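Local coordinates for hypothetical protein Atu1826 (Agrobacterium tumefaciens, PDB 2I3D), which is of unknown function but has the alpha/beta-hydrolase fold and is probably a serine hydrolase related to the S15 family of X-Pro dipeptidyl-peptidases, at residues B[29-34]-B[104-109]; B[121-126]-B[145-150]; B[138-143]-B[167-172]. All blocks are in the same frame, centred on the assembly; numbering follows the deposited sequence. Where two conformers were deposited one is given.

From the N terminus, the turn joining strands 25-30 and 33-40 meets helix 101-117 in interaction 1, which closes the first long loop and ties the outer antiparallel hairpin to a helix packed on the sheet. That contact is complete before the next opens. Interaction 2 closes the loop that holds helix 131-142 by pairing strands 124-129 and 146-152. Interaction 3 starts inside that loop, on the end of the helix, and finishes beyond it at 167-172, so the two cross; their centres lie about 8 Å apart, and they meet where strand 146-152 touches the 167-172 segment. Leu104 of helix 101-117 packs on Gln138, Leu139 and Arg142, linking interaction 1 to interaction 3.

Interaction 1 (B[29-34]-B[104-109]); sequences NGPAGR and LSDAAS
Pro31 makes the main approach to the helix, setting the CG-CD side of its ring against Ser105, Asp106 and Ser109. Its CD lies 3.3 Å from Ser109 OG, and its CG reaches Ser105 CB at 3.8 Å. Ser109 turns its hydroxyl anti to its own carbonyl carbon (chi1 -75°), which places OG beside the proline ring while CB lies 3.9 Å from Asn29 O. The same Pro31 CD also lies 3.8 Å from Asp106 OD1. This carboxylate oxygen receives a water hydrogen at 2.8 Å from OD1, and that water accepts a hydrogen bond from the Ala32 amide, with Ala32 N 2.9 Å away; one bridging water thus supplies the polar link between turn and helix. The turn is a type I beta turn from Gly30 to Gly33, closing the hairpin of strands 25-30 and 33-40 at the border of the alpha/beta-hydrolase sheet. Two backbone bonds fasten its ends, Gly30 N to Gly33 O at 2.7 Å and Gly33 N to Gly30 O at 3.2 Å. Further out, Arg88 forms a salt bridge through NH2 with Asp106 OD1, giving that oxygen a charged partner besides the water. Pro31 and Ala32 also rest on Arg88, while Phe87 touches Asp106.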
ATOM      1  N   ASN B  29      20.614  -5.924  13.233  1.00 28.10           N
ATOM      2  CA  ASN B  29      20.940  -7.282  12.844  1.00 29.03           C
ATOM      3  C   ASN B  29      19.838  -8.235  13.190  1.00 28.65           C
ATOM      4  O   ASN B  29      19.365  -8.255  14.327  1.00 29.43           O
ATOM      5  CB  ASN B  29      22.249  -7.733  13.515  1.00 30.08           C
ATOM      6  CG  ASN B  29      23.466  -7.006  12.956  1.00 34.03           C
ATOM      7  OD1 ASN B  29      23.502  -6.604  11.771  1.00 37.75           O
ATOM      8  ND2 ASN B  29      24.472  -6.822  13.806  1.00 38.18           N
ATOM      9  N   GLY B  30      19.417  -9.014  12.204  1.00 28.53           N
ATOM     10  CA  GLY B  30      18.548 -10.152  12.468  1.00 28.00           C
ATOM     11  C   GLY B  30      19.307 -11.445  12.229  1.00 28.09           C
ATOM     12  O   GLY B  30      20.476 -11.417  11.810  1.00 28.02           O
ATOM     13  N   PRO B  31      18.652 -12.588  12.470  1.00 28.10           N
ATOM     14  CA  PRO B  31      19.252 -13.887  12.230  1.00 27.71           C
ATOM     15  C   PRO B  31      19.694 -14.130  10.780  1.00 27.94           C
ATOM     16  O   PRO B  31      20.613 -14.922  10.543  1.00 28.40           O
ATOM     17  CB  PRO B  31      18.133 -14.863  12.619  1.00 28.04           C
ATOM     18  CG  PRO B  31      17.312 -14.100  13.593  1.00 28.32           C
ATOM     19  CD  PRO B  31      17.304 -12.707  13.055  1.00 28.15           C
ATOM     20  N   ALA B  32      19.081 -13.451   9.811  1.00 27.02           N
ATOM     21  CA  ALA B  32      19.361 -13.720   8.410  1.00 27.38           C
ATOM     22  C   ALA B  32      20.231 -12.643   7.812  1.00 27.13           C
ATOM     23  O   ALA B  32      20.483 -12.644   6.592  1.00 28.67           O
ATOM     24  CB  ALA B  32      18.043 -13.820   7.614  1.00 26.92           C
ATOM     25  N   GLY B  33      20.622 -11.692   8.645  1.00 25.77           N
ATOM     26  CA  GLY B  33      21.454 -10.570   8.209  1.00 25.69           C
ATOM     27  C   GLY B  33      20.836  -9.245   8.619  1.00 25.09           C
ATOM     28  O   GLY B  33      20.092  -9.172   9.624  1.00 25.50           O
ATOM     29  N   ARG B  34      21.138  -8.206   7.842  1.00 23.95           N
ATOM     30  CA  ARG B  34      20.655  -6.843   8.059  0.50 24.39           C
ATOM     31  C   ARG B  34      19.132  -6.786   7.946  1.00 23.35           C
ATOM     32  O   ARG B  34      18.573  -7.376   7.004  1.00 23.17           O
ATOM     33  CB  ARG B  34      21.249  -5.892   6.997  0.50 24.54           C
ATOM     34  CG  ARG B  34      22.718  -5.477   7.246  0.50 26.03           C
ATOM     35  CD  ARG B  34      23.155  -4.339   6.315  0.50 27.39           C
ATOM     36  NE  ARG B  34      24.495  -3.853   6.651  0.50 34.51           N
ATOM     37  CZ  ARG B  34      25.219  -3.037   5.888  0.50 30.70           C
ATOM     38  NH1 ARG B  34      24.742  -2.596   4.728  0.50 39.46           N
ATOM     39  NH2 ARG B  34      26.429  -2.670   6.287  0.50 38.67           N
ATOM     40  N   LEU B 104       9.125 -14.526  12.267  1.00 14.71           N
ATOM     41  CA  LEU B 104       8.948 -14.426  13.703  1.00 15.38           C
ATOM     42  C   LEU B 104      10.299 -14.128  14.388  1.00 15.84           C
ATOM     43  O   LEU B 104      10.358 -13.276  15.264  1.00 16.39           O
ATOM     44  CB  LEU B 104       8.339 -15.713  14.289  1.00 15.67           C
ATOM     45  CG  LEU B 104       8.190 -15.711  15.817  1.00 15.47           C
ATOM     46  CD1 LEU B 104       7.332 -14.573  16.354  1.00 14.89           C
ATOM     47  CD2 LEU B 104       7.586 -17.061  16.266  1.00 17.58           C
ATOM     48  N   SER B 105      11.378 -14.777  13.943  1.00 16.98           N
ATOM     49  CA  SER B 105      12.712 -14.492  14.491  1.00 17.04           C
ATOM     50  C   SER B 105      13.121 -13.059  14.237  1.00 16.99           C
ATOM     51  O   SER B 105      13.659 -12.406  15.144  1.00 16.40           O
ATOM     52  CB  SER B 105      13.750 -15.465  13.933  1.00 17.88           C
ATOM     53  OG  SER B 105      13.401 -16.739  14.466  1.00 19.68           O
ATOM     54  N   ASP B 106      12.815 -12.552  13.023  1.00 16.80           N
ATOM     55  CA  ASP B 106      13.062 -11.147  12.708  1.00 16.16           C
ATOM     56  C   ASP B 106      12.352 -10.205  13.681  1.00 15.53           C
ATOM     57  O   ASP B 106      12.946  -9.259  14.188  1.00 16.50           O
ATOM     58  CB  ASP B 106      12.573 -10.806  11.290  1.00 15.72           C
ATOM     59  CG  ASP B 106      13.379 -11.514  10.203  1.00 18.32           C
ATOM     60  OD1 ASP B 106      14.503 -12.004  10.531  1.00 19.07           O
ATOM     61  OD2 ASP B 106      12.876 -11.598   9.033  1.00 20.52           O
ATOM     62  N   ALA B 107      11.060 -10.466  13.928  1.00 15.08           N
ATOM     63  CA  ALA B 107      10.273  -9.621  14.846  1.00 14.73           C
ATOM     64  C   ALA B 107      10.822  -9.657  16.291  1.00 14.65           C
ATOM     65  O   ALA B 107      10.875  -8.644  16.975  1.00 14.58           O
ATOM     66  CB  ALA B 107       8.768 -10.073  14.810  1.00 14.33           C
ATOM     67  N   ALA B 108      11.223 -10.842  16.754  1.00 16.95           N
ATOM     68  CA  ALA B 108      11.864 -10.967  18.062  1.00 17.33           C
ATOM     69  C   ALA B 108      13.169 -10.170  18.136  1.00 17.70           C
ATOM     70  O   ALA B 108      13.407  -9.488  19.132  1.00 17.58           O
ATOM     71  CB  ALA B 108      12.112 -12.445  18.367  1.00 17.23           C
ATOM     72  N   SER B 109      13.983 -10.231  17.074  1.00 18.46           N
ATOM     73  CA  SER B 109      15.225  -9.456  16.990  1.00 19.73           C
ATOM     74  C   SER B 109      14.955  -7.979  16.990  1.00 19.23           C
ATOM     75  O   SER B 109      15.685  -7.193  17.623  1.00 19.63           O
ATOM     76  CB  SER B 109      16.034  -9.790  15.741  1.00 20.21           C
ATOM     77  OG  SER B 109      16.666 -11.043  15.878  1.00 25.69           O
TER
HETATM   78  O   HOH W   1      17.170 -11.274   9.860  1.00 22.20           O

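Interaction 2 (B[121-126]-B[145-150]); sequences SKSCWV and EIEGFM
Trp125 lies with one face over Gly148, whose CA sits 3.8 Å from the centroid of the six-membered ring and 12° off its normal, a CH-pi contact. With no side chain on Gly148, the indole can lie this close to the neighbouring strand. On the other face of the sheet Val126 CG1 touches both Phe149 CB (3.8 Å) and Ile146 CG2 (4.1 Å), roughly at right angles as seen from it, and Cys124 SG meets Ile146 CG1. The strands run parallel, with axes 22° apart. Met150 N donates to Val126 O at 3.0 Å in the carbonyl plane, whereas Val126 N is tilted 19° from the plane of the Gly148 carbonyl. Cys124 N to Glu145 O is weak and bent, but Glu147 N binds Cys124 O well at 2.9 Å. The buried Gly148 N and Phe149 N have no partner in the model. On the solvent side, one of Glu147's two conformers tentatively shares a water with Trp125 NE1, whose bond is weak. Helix 131-142 connects these neighbouring strands as a beta-alpha-beta crossover and, with helix 101-117, packs on their Cys124/Ile146 face; helix 218-233 covers Trp125, and strand 49-53 pairs with the edge of strand 124-129 away from strand 146-152.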
ATOM      1  N   SER B 121      11.727   0.462  29.404  1.00 29.40           N
ATOM      2  CA  SER B 121      10.361   0.257  28.928  1.00 28.27           C
ATOM      3  C   SER B 121       9.900  -1.111  29.433  1.00 28.59           C
ATOM      4  O   SER B 121      10.559  -2.141  29.150  1.00 29.01           O
ATOM      5  CB  SER B 121      10.321   0.315  27.396  1.00 28.41           C
ATOM      6  OG  SER B 121       9.035  -0.032  26.919  1.00 26.72           O
ATOM      7  N   LYS B 122       8.785  -1.128  30.162  1.00 27.63           N
ATOM      8  CA  LYS B 122       8.280  -2.366  30.749  1.00 28.26           C
ATOM      9  C   LYS B 122       7.079  -2.949  29.993  1.00 27.40           C
ATOM     10  O   LYS B 122       6.592  -4.038  30.341  1.00 27.01           O
ATOM     11  CB  LYS B 122       7.932  -2.183  32.234  1.00 30.16           C
ATOM     12  CG  LYS B 122       9.151  -1.949  33.166  1.00 32.34           C
ATOM     13  CD  LYS B 122      10.210  -3.061  33.020  1.00 36.86           C
ATOM     14  CE  LYS B 122      11.402  -2.927  34.003  1.00 35.96           C
ATOM     15  NZ  LYS B 122      12.133  -1.605  33.911  1.00 40.01           N
ATOM     16  N   SER B 123       6.617  -2.251  28.949  1.00 26.33           N
ATOM     17  CA  SER B 123       5.479  -2.780  28.183  1.00 24.10           C
ATOM     18  C   SER B 123       5.549  -2.512  26.705  1.00 22.26           C
ATOM     19  O   SER B 123       6.257  -1.621  26.225  1.00 21.53           O
ATOM     20  CB  SER B 123       4.148  -2.271  28.717  1.00 24.58           C
ATOM     21  OG  SER B 123       4.014  -0.930  28.399  1.00 26.28           O
ATOM     22  N   CYS B 124       4.791  -3.330  25.989  1.00 20.28           N
ATOM     23  CA  CYS B 124       4.908  -3.339  24.553  1.00 17.18           C
ATOM     24  C   CYS B 124       3.532  -3.640  23.935  1.00 15.70           C
ATOM     25  O   CYS B 124       2.708  -4.337  24.534  1.00 14.79           O
ATOM     26  CB  CYS B 124       5.992  -4.342  24.117  1.00 17.83           C
ATOM     27  SG  CYS B 124       6.064  -4.688  22.319  1.00 22.41           S
ATOM     28  N   TRP B 125       3.296  -3.058  22.759  1.00 13.97           N
ATOM     29  CA  TRP B 125       2.177  -3.462  21.895  1.00 14.13           C
ATOM     30  C   TRP B 125       2.711  -3.966  20.583  1.00 14.06           C
ATOM     31  O   TRP B 125       3.731  -3.483  20.116  1.00 13.65           O
ATOM     32  CB  TRP B 125       1.274  -2.278  21.573  1.00 14.58           C
ATOM     33  CG  TRP B 125       0.257  -1.938  22.669  1.00 15.82           C
ATOM     34  CD1 TRP B 125       0.510  -1.533  23.947  1.00 17.50           C
ATOM     35  CD2 TRP B 125      -1.162  -1.923  22.512  1.00 14.47           C
ATOM     36  NE1 TRP B 125      -0.679  -1.261  24.617  1.00 16.30           N
ATOM     37  CE2 TRP B 125      -1.721  -1.481  23.754  1.00 15.41           C
ATOM     38  CE3 TRP B 125      -2.012  -2.188  21.433  1.00 13.99           C
ATOM     39  CZ2 TRP B 125      -3.087  -1.343  23.943  1.00 14.64           C
ATOM     40  CZ3 TRP B 125      -3.388  -2.059  21.616  1.00 14.58           C
ATOM     41  CH2 TRP B 125      -3.909  -1.649  22.865  1.00 16.25           C
ATOM     42  N   VAL B 126       1.978  -4.880  19.965  1.00 13.44           N
ATOM     43  CA  VAL B 126       2.313  -5.300  18.602  1.00 12.39           C
ATOM     44  C   VAL B 126       1.099  -5.027  17.733  1.00 12.57           C
ATOM     45  O   VAL B 126      -0.046  -5.261  18.151  1.00 11.74           O
ATOM     46  CB  VAL B 126       2.741  -6.804  18.540  1.00 13.26           C
ATOM     47  CG1 VAL B 126       1.619  -7.705  19.019  1.00 13.88           C
ATOM     48  CG2 VAL B 126       3.246  -7.204  17.136  1.00 14.69           C
ATOM     49  N   GLU B 145       5.857  -9.293  28.077  1.00 20.23           N
ATOM     50  CA  GLU B 145       5.774  -7.846  28.213  1.00 19.72           C
ATOM     51  C   GLU B 145       4.743  -7.225  27.234  1.00 18.83           C
ATOM     52  O   GLU B 145       4.418  -6.017  27.337  1.00 19.70           O
ATOM     53  CB  GLU B 145       7.168  -7.169  28.091  1.00 20.08           C
ATOM     54  CG  GLU B 145       7.796  -7.251  26.687  1.00 20.39           C
ATOM     55  CD  GLU B 145       8.617  -8.533  26.410  1.00 21.94           C
ATOM     56  OE1 GLU B 145       8.350  -9.606  26.978  1.00 22.89           O
ATOM     57  OE2 GLU B 145       9.548  -8.462  25.588  1.00 25.41           O
ATOM     58  N   ILE B 146       4.251  -8.045  26.304  1.00 17.73           N
ATOM     59  CA  ILE B 146       3.322  -7.535  25.276  1.00 16.50           C
ATOM     60  C   ILE B 146       1.912  -7.524  25.839  1.00 16.18           C
ATOM     61  O   ILE B 146       1.307  -8.574  25.993  1.00 17.21           O
ATOM     62  CB  ILE B 146       3.408  -8.312  23.984  1.00 15.68           C
ATOM     63  CG1 ILE B 146       4.809  -8.098  23.349  1.00 16.48           C
ATOM     64  CG2 ILE B 146       2.347  -7.771  23.014  1.00 17.85           C
ATOM     65  CD1 ILE B 146       5.056  -8.811  22.025  1.00 17.54           C
ATOM     66  N   GLU B 147       1.404  -6.340  26.158  1.00 14.98           N
ATOM     67  CA  GLU B 147       0.132  -6.261  26.899  0.60 15.86           C
ATOM     68  C   GLU B 147      -1.081  -5.887  26.048  1.00 15.03           C
ATOM     69  O   GLU B 147      -2.219  -5.857  26.540  1.00 13.96           O
ATOM     70  CB  GLU B 147       0.258  -5.343  28.117  0.60 16.86           C
ATOM     71  CG  GLU B 147       0.464  -3.888  27.816  0.60 18.09           C
ATOM     72  CD  GLU B 147       0.555  -3.056  29.092  0.60 25.24           C
ATOM     73  OE1 GLU B 147      -0.259  -2.133  29.252  0.60 24.10           O
ATOM     74  OE2 GLU B 147       1.432  -3.356  29.946  0.60 23.81           O
ATOM     75  N   GLY B 148      -0.844  -5.654  24.757  1.00 12.92           N
ATOM     76  CA  GLY B 148      -1.960  -5.345  23.844  1.00 11.24           C
ATOM     77  C   GLY B 148      -1.525  -5.666  22.443  1.00 11.08           C
ATOM     78  O   GLY B 148      -0.321  -5.634  22.115  1.00 11.93           O
ATOM     79  N   PHE B 149      -2.523  -5.909  21.589  1.00 11.14           N
ATOM     80  CA  PHE B 149      -2.233  -6.119  20.178  1.00 11.18           C
ATOM     81  C   PHE B 149      -3.350  -5.560  19.315  1.00 11.64           C
ATOM     82  O   PHE B 149      -4.482  -5.365  19.800  1.00 11.53           O
ATOM     83  CB  PHE B 149      -2.085  -7.620  19.859  1.00 11.40           C
ATOM     84  CG  PHE B 149      -3.382  -8.418  20.067  1.00 10.53           C
ATOM     85  CD1 PHE B 149      -4.332  -8.530  19.052  1.00 11.50           C
ATOM     86  CD2 PHE B 149      -3.661  -9.025  21.304  1.00 12.72           C
ATOM     87  CE1 PHE B 149      -5.525  -9.244  19.248  1.00 13.64           C
ATOM     88  CE2 PHE B 149      -4.831  -9.746  21.495  1.00 12.10           C
ATOM     89  CZ  PHE B 149      -5.778  -9.843  20.469  1.00 13.32           C
HETATM   90  N   MSE B 150      -3.004  -5.323  18.043  1.00 10.12           N
HETATM   91  CA  MSE B 150      -3.984  -5.081  17.006  1.00 10.77           C
HETATM   92  C   MSE B 150      -3.665  -6.067  15.896  1.00 10.73           C
HETATM   93  O   MSE B 150      -2.469  -6.179  15.491  1.00 10.89           O
HETATM   94  CB  MSE B 150      -3.837  -3.665  16.475  1.00 11.64           C
HETATM   95  CG  MSE B 150      -4.186  -2.624  17.497  1.00 12.39           C
HETATM   96 SE   MSE B 150      -4.018  -0.886  16.607  0.75 14.07          SE
HETATM   97  CE  MSE B 150      -4.387   0.172  18.201  1.00 13.51           C
TER
HETATM   98  O   HOH W   2      -1.779  -0.696  27.684  1.00 44.30           O

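Interaction 3 (B[138-143]-B[167-172]); sequences QLLMRR and CPSSGL
Leu140 reaches from the last turns of helix 131-142 into the loop that leads to strand 171-176, meeting Pro168, then Ser169 and Cys167. The bond to CB is directed at the loop, and the chain continues with CG anti to the backbone N (chi1 170°); this branch point lies 3.8 Å from Pro168 CG. Beyond it the two methyl groups part. CD1 goes to Ser169, 3.7 Å from OG and 3.9 Å from CB; CD2 comes to 4.0 Å from Cys167 SG and equally close to Pro168 CD. The proline ring is therefore met by CG and CD2, with the serine and the cysteine taking one methyl each. Pro168 has a second neighbour in the selenomethionine Met141: its chain bends at chi2 (62°), and SE lies 3.8 Å from Pro168 CD. The contact thus packs the C-terminal end of the helix that follows the putative nucleophile elbow against the loop entering strand 171-176, the neighbour of strand 146-152 in the alpha/beta-hydrolase sheet. Phe149 of strand 146-152 touches both Leu140 and Cys167 and so joins the two sides from the sheet. The one hydroxyl beside Leu140, Ser169 OG, is hydrogen-bonded to Ile146 O. Its polar need is met by the strand, and what crosses between helix and loop is apolar packing of methyl, ring, sulfur and selenium, which depends on fit rather than on directed bonds.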
ATOM      1  N   GLN B 138       2.034 -14.478  17.222  1.00 11.33           N
ATOM      2  CA  GLN B 138       3.031 -15.441  17.664  1.00 13.04           C
ATOM      3  C   GLN B 138       4.026 -14.721  18.603  1.00 13.27           C
ATOM      4  O   GLN B 138       4.463 -15.273  19.630  1.00 14.85           O
ATOM      5  CB  GLN B 138       3.762 -16.035  16.470  1.00 12.60           C
ATOM      6  CG  GLN B 138       2.889 -16.985  15.649  1.00 12.92           C
ATOM      7  CD  GLN B 138       3.666 -17.550  14.461  1.00 15.93           C
ATOM      8  OE1 GLN B 138       4.586 -18.376  14.637  1.00 16.44           O
ATOM      9  NE2 GLN B 138       3.338 -17.056  13.253  1.00 15.39           N
ATOM     10  N   LEU B 139       4.385 -13.485  18.269  1.00 13.08           N
ATOM     11  CA  LEU B 139       5.338 -12.765  19.130  1.00 14.74           C
ATOM     12  C   LEU B 139       4.683 -12.492  20.504  1.00 14.92           C
ATOM     13  O   LEU B 139       5.307 -12.664  21.561  1.00 16.23           O
ATOM     14  CB  LEU B 139       5.775 -11.468  18.463  1.00 15.61           C
ATOM     15  CG  LEU B 139       6.834 -10.654  19.218  1.00 16.40           C
ATOM     16  CD1 LEU B 139       8.179 -11.409  19.225  1.00 18.84           C
ATOM     17  CD2 LEU B 139       6.965  -9.274  18.567  1.00 18.29           C
ATOM     18  N   LEU B 140       3.410 -12.091  20.472  1.00 15.18           N
ATOM     19  CA  LEU B 140       2.603 -11.881  21.673  1.00 15.87           C
ATOM     20  C   LEU B 140       2.651 -13.103  22.584  1.00 17.34           C
ATOM     21  O   LEU B 140       2.898 -12.996  23.789  1.00 16.95           O
ATOM     22  CB  LEU B 140       1.151 -11.642  21.223  1.00 16.13           C
ATOM     23  CG  LEU B 140       0.046 -11.628  22.300  1.00 16.22           C
ATOM     24  CD1 LEU B 140       0.180 -10.365  23.098  1.00 17.27           C
ATOM     25  CD2 LEU B 140      -1.329 -11.709  21.690  1.00 16.89           C
HETATM   26  N   MSE B 141       2.431 -14.266  21.998  1.00 18.54           N
HETATM   27  CA  MSE B 141       2.431 -15.517  22.764  1.00 20.08           C
HETATM   28  C   MSE B 141       3.773 -15.756  23.482  1.00 21.79           C
HETATM   29  O   MSE B 141       3.782 -16.254  24.612  1.00 23.28           O
HETATM   30  CB  MSE B 141       2.062 -16.680  21.817  1.00 20.02           C
HETATM   31  CG  MSE B 141       1.563 -17.937  22.494  1.00 20.08           C
HETATM   32 SE   MSE B 141      -0.111 -17.642  23.498  0.75 21.71          SE
HETATM   33  CE  MSE B 141       0.175 -19.257  24.571  1.00 21.37           C
ATOM     34  N   ARG B 142       4.883 -15.353  22.850  1.00 22.20           N
ATOM     35  CA  ARG B 142       6.240 -15.590  23.382  0.60 23.53           C
ATOM     36  C   ARG B 142       6.763 -14.547  24.362  1.00 23.50           C
ATOM     37  O   ARG B 142       7.735 -14.794  25.089  1.00 24.61           O
ATOM     38  CB  ARG B 142       7.240 -15.626  22.235  0.60 23.87           C
ATOM     39  CG  ARG B 142       6.962 -16.685  21.229  0.60 26.42           C
ATOM     40  CD  ARG B 142       8.219 -17.045  20.499  0.60 30.76           C
ATOM     41  NE  ARG B 142       8.169 -18.444  20.098  0.60 29.34           N
ATOM     42  CZ  ARG B 142       9.020 -19.000  19.248  0.60 41.11           C
ATOM     43  NH1 ARG B 142       9.985 -18.264  18.697  0.60 30.94           N
ATOM     44  NH2 ARG B 142       8.898 -20.283  18.941  0.60 31.01           N
ATOM     45  N   ARG B 143       6.165 -13.357  24.361  1.00 22.25           N
ATOM     46  CA  ARG B 143       6.758 -12.239  25.035  1.00 21.61           C
ATOM     47  C   ARG B 143       5.802 -11.660  26.071  1.00 22.92           C
ATOM     48  O   ARG B 143       4.884 -10.896  25.706  1.00 22.70           O
ATOM     49  CB  ARG B 143       7.182 -11.159  24.025  1.00 22.33           C
ATOM     50  CG  ARG B 143       8.234 -11.632  23.015  1.00 23.61           C
ATOM     51  CD  ARG B 143       9.593 -11.841  23.690  1.00 26.25           C
ATOM     52  NE  ARG B 143      10.312 -10.584  23.789  1.00 26.04           N
ATOM     53  CZ  ARG B 143      11.394 -10.263  23.092  1.00 23.46           C
ATOM     54  NH1 ARG B 143      11.940  -9.071  23.272  1.00 23.12           N
ATOM     55  NH2 ARG B 143      11.936 -11.117  22.234  1.00 24.54           N
ATOM     56  N   CYS B 167      -4.676 -17.014  24.352  1.00 17.86           N
ATOM     57  CA  CYS B 167      -4.249 -15.688  24.062  1.00 17.26           C
ATOM     58  C   CYS B 167      -4.023 -14.974  25.403  1.00 17.00           C
ATOM     59  O   CYS B 167      -4.906 -14.970  26.251  1.00 17.42           O
ATOM     60  CB  CYS B 167      -5.281 -14.993  23.194  1.00 17.76           C
ATOM     61  SG  CYS B 167      -4.802 -13.327  22.702  1.00 16.73           S
ATOM     62  N   PRO B 168      -2.833 -14.401  25.601  1.00 17.09           N
ATOM     63  CA  PRO B 168      -2.463 -13.845  26.912  1.00 17.00           C
ATOM     64  C   PRO B 168      -2.913 -12.383  27.228  1.00 16.17           C
ATOM     65  O   PRO B 168      -2.796 -11.889  28.378  1.00 16.25           O
ATOM     66  CB  PRO B 168      -0.934 -13.987  26.880  1.00 17.53           C
ATOM     67  CG  PRO B 168      -0.607 -13.685  25.467  1.00 17.72           C
ATOM     68  CD  PRO B 168      -1.678 -14.403  24.677  1.00 16.66           C
ATOM     69  N   SER B 169      -3.397 -11.694  26.202  1.00 15.25           N
ATOM     70  CA  SER B 169      -3.678 -10.267  26.326  1.00 12.91           C
ATOM     71  C   SER B 169      -4.957  -9.918  25.595  1.00 12.75           C
ATOM     72  O   SER B 169      -5.390 -10.630  24.658  1.00 13.08           O
ATOM     73  CB  SER B 169      -2.526  -9.427  25.738  1.00 14.66           C
ATOM     74  OG  SER B 169      -1.321  -9.673  26.455  1.00 18.38           O
ATOM     75  N   SER B 170      -5.548  -8.810  26.030  1.00 11.16           N
ATOM     76  CA  SER B 170      -6.665  -8.203  25.334  1.00 10.58           C
ATOM     77  C   SER B 170      -6.130  -7.485  24.080  1.00 10.28           C
ATOM     78  O   SER B 170      -5.021  -6.965  24.069  1.00 10.62           O
ATOM     79  CB  SER B 170      -7.310  -7.175  26.265  1.00 11.47           C
ATOM     80  OG  SER B 170      -7.903  -7.863  27.385  1.00 11.55           O
ATOM     81  N   GLY B 171      -6.966  -7.412  23.050  1.00  9.53           N
ATOM     82  CA  GLY B 171      -6.559  -6.667  21.857  1.00  9.67           C
ATOM     83  C   GLY B 171      -7.712  -6.530  20.877  1.00  9.87           C
ATOM     84  O   GLY B 171      -8.855  -6.954  21.140  1.00  9.97           O
ATOM     85  N   LEU B 172      -7.380  -5.961  19.727  1.00  9.74           N
ATOM     86  CA  LEU B 172      -8.340  -5.626  18.667  1.00 10.31           C
ATOM     87  C   LEU B 172      -8.103  -6.528  17.455  1.00 11.11           C
ATOM     88  O   LEU B 172      -6.953  -6.661  16.995  1.00 11.20           O
ATOM     89  CB  LEU B 172      -8.086  -4.168  18.260  1.00 10.04           C
ATOM     90  CG  LEU B 172      -8.870  -3.689  17.021  1.00 10.55           C
ATOM     91  CD1 LEU B 172     -10.360  -3.607  17.290  1.00 12.36           C
ATOM     92  CD2 LEU B 172      -8.336  -2.350  16.573  1.00 10.87           C
TER